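Local atomic coordinates of ATP-dependent DNA helicase (Mycobacterium smegmatis, PDB entry 5V9X), a protein that uses ATP hydrolysis to move 3' to 5' along single-stranded DNA and unwind RNA:DNA hybrids. Residues 85-90 and 159-164; 550-555 and 620-625. One frame throughout, in Å; residues are numbered along the deposited sequence.

Interaction 1 and interaction 2 hold different elements of the helicase. Their centres lie 41 Å apart, and the nearest atoms are still about 21 Å from each other. In interaction 1 the end of helix 75-88 meets the start of strand 162-165 within the DEAD/DEAH box region; it is partly buried and made through carbon atoms alone, without polar bonds between its segments. Interaction 2 is a surface contact between two irregular segments, 550-555 and 620-625, beside the bound DNA. Here a guanidinium, a carboxylate and a serine hydroxyl replace the carbon contacts, with a long ion pair between the segments. One contact thus belongs to a sheet-and-helix framework, the other to a nucleic acid-lined surface.

Interaction 1 (85-90 and 159-164); sequences DRLADP and PPDVLI
Leu87 and Asp161 mark where the two backbones come nearest, with 8.3 Å between Leu87 CA and Asp161 CA, a gap that only side chains bridge. Residues 85-88 form the last turn of helix 75-88, and Asp89 is the first residue to leave helical geometry. On the other side, Pro159, Pro160 and Asp161 lead into a strand that starts at Val162. The contact therefore joins a helix C-terminus to the beginning of a strand.

Leu87 bridges the gap. Its CB is directed at the strand, and chi1 of -78° sets CG roughly opposite the carbonyl carbon, so that the forked end reaches across with one methyl for each partner. Leu87 CD1 lies 4.3 Å from Val162 CG2, a contact between two methyl groups. The other branch, Leu87 CD2, meets Asp161 CB at 4.2 Å, using the aliphatic carbon of the aspartate rather than its carboxylate. Val162 places CG1 anti to its backbone N (chi1 178°), which leaves CG2 as the branch that greets the leucine. A long, forked leucine suits a helix end that must span such a distance, whereas the compact valine suits a buried strand position.

Asp161 OD2 is hydrogen-bonded outside the contact. Separately, Asp161 N bonds to Thr139 OG1, which holds the backbone. Val100 of strand 100-103 touches both Leu87 and Val162, adding a third side chain to the apolar cluster.

Helix 75-88 follows the probable P-loop and is the helix of a right-handed beta-alpha-beta crossover from strand 64-68 to strand 100-103, which are not adjacent in the sheet. The Val162 side chain is about 14 Å from the bound AMP-PNP, so this is structural packing away from the ATP site, of a kind characteristic of the RecA-like fold of DEAD/DEAH helicases.

Interaction 2 (550-555 and 620-625); sequences PDRGMF and GDSVGR. With nucleotides of chain B.
Arg552 and Asp621 meet through a bend in the Arg552 chain at chi2 (122°), its chi1 also off the usual staggered values, and the anti chi1 of Asp621 (177°). The side chains cross at about a right angle, the guanidinium and carboxylate planes 76° apart. Arg552 NH1 stands 3.8 Å from Asp621 OD2, a long salt bridge in which the oxygen lies well out of the guanidinium plane. The firmer partner of Arg552 is Glu782, which pairs with NE. Pro550 CG lies above one guanidinium face, toward its rim; Ser622 N is on the opposite face, also rimward and farther off.

Ser622 OG donates to Asp621 OD1 at 2.8 Å, from above the carboxylate plane. The hydroxyl can serve the adjacent acid while staying small enough to sit beside the cytosine of DC7 of chain B, whose N4 it merely approaches. Asp621 CB lies over the face of the DG6 guanine, above C4 and N9. The carboxylate sits over the amino end of DC7, a doubtful approach, since residues 620-622 are poorly ordered.

Between the segments, then, Arg552 and Asp621 form a weak, undirected charge pairing, secondary to Glu782, which may partly balance charge beside the DNA.

Interaction 1 (85-90 and 159-164)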
# COMPACT_ATOMS: atom_id res chain seq x y z
N ASP A 85 12.42 -29.23 7.63
CA ASP A 85 12.69 -30.49 8.32
C ASP A 85 12.13 -31.68 7.55
O ASP A 85 12.78 -32.72 7.44
CB ASP A 85 12.12 -30.44 9.74
CG ASP A 85 12.60 -31.60 10.59
OD1 ASP A 85 13.81 -31.88 10.58
OD2 ASP A 85 11.76 -32.22 11.28
N ARG A 86 10.93 -31.53 6.98
CA ARG A 86 10.34 -32.61 6.20
C ARG A 86 11.12 -32.86 4.92
O ARG A 86 11.31 -34.02 4.52
CB ARG A 86 8.88 -32.30 5.89
N LEU A 87 11.58 -31.79 4.26
CA LEU A 87 12.41 -31.96 3.07
C LEU A 87 13.75 -32.60 3.40
O LEU A 87 14.37 -33.23 2.53
CB LEU A 87 12.61 -30.62 2.38
CG LEU A 87 11.44 -30.11 1.53
CD1 LEU A 87 11.53 -28.61 1.32
CD2 LEU A 87 11.40 -30.84 0.19
N ALA A 88 14.23 -32.45 4.64
CA ALA A 88 15.48 -33.06 5.04
C ALA A 88 15.33 -34.53 5.41
O ALA A 88 16.31 -35.28 5.36
CB ALA A 88 16.09 -32.30 6.22
N ASP A 89 14.12 -34.96 5.76
CA ASP A 89 13.89 -36.35 6.13
C ASP A 89 14.24 -37.26 4.95
O ASP A 89 13.95 -36.93 3.80
CB ASP A 89 12.43 -36.55 6.54
CG ASP A 89 12.15 -37.94 7.11
OD1 ASP A 89 12.32 -38.94 6.38
OD2 ASP A 89 11.75 -38.03 8.29
N PRO A 90 14.89 -38.41 5.21
CA PRO A 90 15.16 -39.41 4.17
C PRO A 90 13.88 -39.90 3.48
O PRO A 90 13.77 -41.10 3.21
CB PRO A 90 15.84 -40.54 4.94
CG PRO A 90 16.45 -39.88 6.12
CD PRO A 90 15.51 -38.77 6.49
N PRO A 159 12.41 -27.92 -11.58
CA PRO A 159 11.84 -26.97 -10.63
C PRO A 159 12.49 -27.11 -9.27
O PRO A 159 12.90 -28.21 -8.86
CB PRO A 159 10.36 -27.36 -10.59
CG PRO A 159 10.33 -28.79 -11.01
CD PRO A 159 11.43 -28.93 -12.02
N PRO A 160 12.60 -26.02 -8.52
CA PRO A 160 13.19 -26.08 -7.18
C PRO A 160 12.21 -26.60 -6.15
O PRO A 160 10.99 -26.52 -6.31
CB PRO A 160 13.58 -24.63 -6.90
CG PRO A 160 12.56 -23.84 -7.66
CD PRO A 160 12.24 -24.64 -8.90
N ASP A 161 12.77 -27.14 -5.06
CA ASP A 161 11.93 -27.62 -3.97
C ASP A 161 11.23 -26.46 -3.27
O ASP A 161 10.07 -26.58 -2.86
CB ASP A 161 12.77 -28.42 -2.97
CG ASP A 161 13.35 -29.68 -3.58
OD1 ASP A 161 12.80 -30.17 -4.59
OD2 ASP A 161 14.37 -30.18 -3.05
N VAL A 162 11.92 -25.33 -3.12
CA VAL A 162 11.35 -24.12 -2.54
C VAL A 162 11.30 -23.07 -3.64
O VAL A 162 12.34 -22.57 -4.09
CB VAL A 162 12.17 -23.62 -1.35
CG1 VAL A 162 11.58 -22.32 -0.80
CG2 VAL A 162 12.24 -24.68 -0.26
N LEU A 163 10.09 -22.73 -4.09
CA LEU A 163 9.90 -21.69 -5.09
C LEU A 163 9.54 -20.38 -4.39
O LEU A 163 8.56 -20.31 -3.64
CB LEU A 163 8.82 -22.07 -6.09
CG LEU A 163 8.65 -21.05 -7.23
CD1 LEU A 163 9.92 -20.99 -8.07
CD2 LEU A 163 7.44 -21.37 -8.08
N ILE A 164 10.34 -19.35 -4.64
CA ILE A 164 10.10 -18.00 -4.15
C ILE A 164 9.64 -17.15 -5.33
O ILE A 164 10.28 -17.17 -6.39
CB ILE A 164 11.36 -17.40 -3.49
CG1 ILE A 164 11.78 -18.24 -2.29
CG2 ILE A 164 11.12 -15.96 -3.10
CD1 ILE A 164 13.13 -17.85 -1.72

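Interaction 2 (550-555 and 620-625)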
# COMPACT_ATOMS: atom_id res chain seq x y z
N PRO A 550 -2.64 -0.81 -11.34
CA PRO A 550 -3.10 -0.05 -12.51
C PRO A 550 -2.00 0.79 -13.14
O PRO A 550 -1.03 1.19 -12.49
CB PRO A 550 -4.20 0.85 -11.93
CG PRO A 550 -3.76 1.08 -10.52
CD PRO A 550 -3.08 -0.19 -10.08
N ASP A 551 -2.17 1.05 -14.43
CA ASP A 551 -1.33 2.01 -15.15
C ASP A 551 -1.78 3.41 -14.77
O ASP A 551 -2.82 3.89 -15.22
CB ASP A 551 -1.43 1.80 -16.66
CG ASP A 551 -0.59 0.63 -17.15
OD1 ASP A 551 0.13 0.02 -16.32
OD2 ASP A 551 -0.66 0.32 -18.36
N ARG A 552 -0.99 4.07 -13.93
CA ARG A 552 -1.20 5.47 -13.61
C ARG A 552 -0.22 6.33 -14.39
O ARG A 552 0.81 5.85 -14.89
CB ARG A 552 -1.06 5.73 -12.11
CG ARG A 552 -2.38 5.81 -11.38
CD ARG A 552 -2.46 4.78 -10.27
NE ARG A 552 -3.78 4.76 -9.65
CZ ARG A 552 -4.10 4.00 -8.60
NH1 ARG A 552 -3.20 3.20 -8.06
NH2 ARG A 552 -5.33 4.05 -8.10
N GLY A 553 -0.54 7.61 -14.50
CA GLY A 553 0.32 8.54 -15.20
C GLY A 553 -0.19 9.96 -15.16
O GLY A 553 -1.39 10.20 -15.08
N MET A 554 0.73 10.92 -15.23
CA MET A 554 0.40 12.33 -15.13
C MET A 554 0.45 12.99 -16.50
O MET A 554 1.30 12.66 -17.33
CB MET A 554 1.35 13.05 -14.18
CG MET A 554 1.21 12.60 -12.74
SD MET A 554 1.28 13.98 -11.58
CE MET A 554 2.96 14.53 -11.82
N PHE A 555 -0.48 13.90 -16.73
CA PHE A 555 -0.50 14.74 -17.93
C PHE A 555 0.64 15.74 -17.82
O PHE A 555 0.49 16.80 -17.20
CB PHE A 555 -1.84 15.45 -18.07
CG PHE A 555 -2.98 14.56 -18.50
CD1 PHE A 555 -3.43 13.54 -17.68
CD2 PHE A 555 -3.62 14.78 -19.70
CE1 PHE A 555 -4.49 12.74 -18.07
CE2 PHE A 555 -4.69 13.98 -20.09
CZ PHE A 555 -5.12 12.96 -19.28
N GLY A 620 -2.35 12.26 -4.42
CA GLY A 620 -1.04 11.64 -4.31
C GLY A 620 -1.03 10.24 -4.88
O GLY A 620 -0.34 9.97 -5.87
N ASP A 621 -1.83 9.35 -4.28
CA ASP A 621 -2.01 8.00 -4.80
C ASP A 621 -3.07 7.24 -4.01
O ASP A 621 -3.12 7.35 -2.77
CB ASP A 621 -0.69 7.23 -4.78
CG ASP A 621 -0.85 5.80 -5.23
OD1 ASP A 621 -1.14 4.94 -4.37
OD2 ASP A 621 -0.73 5.55 -6.45
N SER A 622 -3.90 6.48 -4.71
CA SER A 622 -4.91 5.62 -4.11
C SER A 622 -5.92 6.37 -3.25
O SER A 622 -6.52 7.34 -3.72
CB SER A 622 -4.25 4.50 -3.29
OG SER A 622 -3.58 3.60 -4.15
N VAL A 623 -6.12 5.93 -2.01
CA VAL A 623 -7.34 6.32 -1.29
C VAL A 623 -7.16 7.61 -0.50
O VAL A 623 -7.98 8.53 -0.61
CB VAL A 623 -7.83 5.15 -0.40
CG1 VAL A 623 -8.21 3.96 -1.27
CG2 VAL A 623 -6.78 4.73 0.62
N GLY A 624 -6.12 7.72 0.33
CA GLY A 624 -5.95 8.87 1.20
C GLY A 624 -5.99 8.46 2.66
O GLY A 624 -5.98 7.27 3.01
N ARG A 625 -6.05 9.47 3.52
CA ARG A 625 -5.98 9.23 4.96
C ARG A 625 -7.23 8.51 5.45
O ARG A 625 -8.35 8.89 5.07
CB ARG A 625 -5.80 10.55 5.72
CG ARG A 625 -4.98 10.41 6.99
CD ARG A 625 -5.52 11.26 8.13
NE ARG A 625 -5.53 12.69 7.83
CZ ARG A 625 -4.45 13.46 7.87
NH1 ARG A 625 -3.27 12.94 8.17
NH2 ARG A 625 -4.54 14.75 7.59
P DG B 6 2.54 12.77 -7.54
OP1 DG B 6 3.40 12.88 -8.74
OP2 DG B 6 1.12 12.38 -7.69
O5' DG B 6 3.21 11.76 -6.52
C5' DG B 6 3.19 10.39 -6.78
C4' DG B 6 3.86 9.65 -5.65
O4' DG B 6 3.13 9.88 -4.42
C3' DG B 6 3.93 8.14 -5.84
O3' DG B 6 5.29 7.75 -5.85
C2' DG B 6 3.17 7.56 -4.64
C1' DG B 6 3.16 8.71 -3.65
N9 DG B 6 2.00 8.73 -2.75
C8 DG B 6 1.27 9.84 -2.38
N7 DG B 6 0.29 9.57 -1.57
C5 DG B 6 0.38 8.20 -1.37
C6 DG B 6 -0.42 7.34 -0.57
O6 DG B 6 -1.40 7.63 0.13
N1 DG B 6 0.01 6.01 -0.65
C2 DG B 6 1.07 5.58 -1.40
N2 DG B 6 1.34 4.26 -1.35
N3 DG B 6 1.83 6.37 -2.14
C4 DG B 6 1.43 7.66 -2.08
P DC B 7 5.94 7.10 -7.17
OP1 DC B 7 7.17 7.85 -7.49
OP2 DC B 7 4.87 6.96 -8.18
O5' DC B 7 6.35 5.66 -6.67
C5' DC B 7 6.87 5.50 -5.36
C4' DC B 7 6.51 4.15 -4.80
O4' DC B 7 5.12 4.13 -4.44
C3' DC B 7 6.68 3.00 -5.78
O3' DC B 7 7.91 2.33 -5.53
C2' DC B 7 5.47 2.08 -5.52
C1' DC B 7 4.71 2.79 -4.41
N1 DC B 7 3.23 2.74 -4.59
C2 DC B 7 2.46 1.94 -3.75
O2 DC B 7 3.02 1.30 -2.84
N3 DC B 7 1.12 1.90 -3.93
C4 DC B 7 0.56 2.60 -4.92
N4 DC B 7 -0.77 2.53 -5.06
C5 DC B 7 1.33 3.41 -5.79
C6 DC B 7 2.65 3.45 -5.60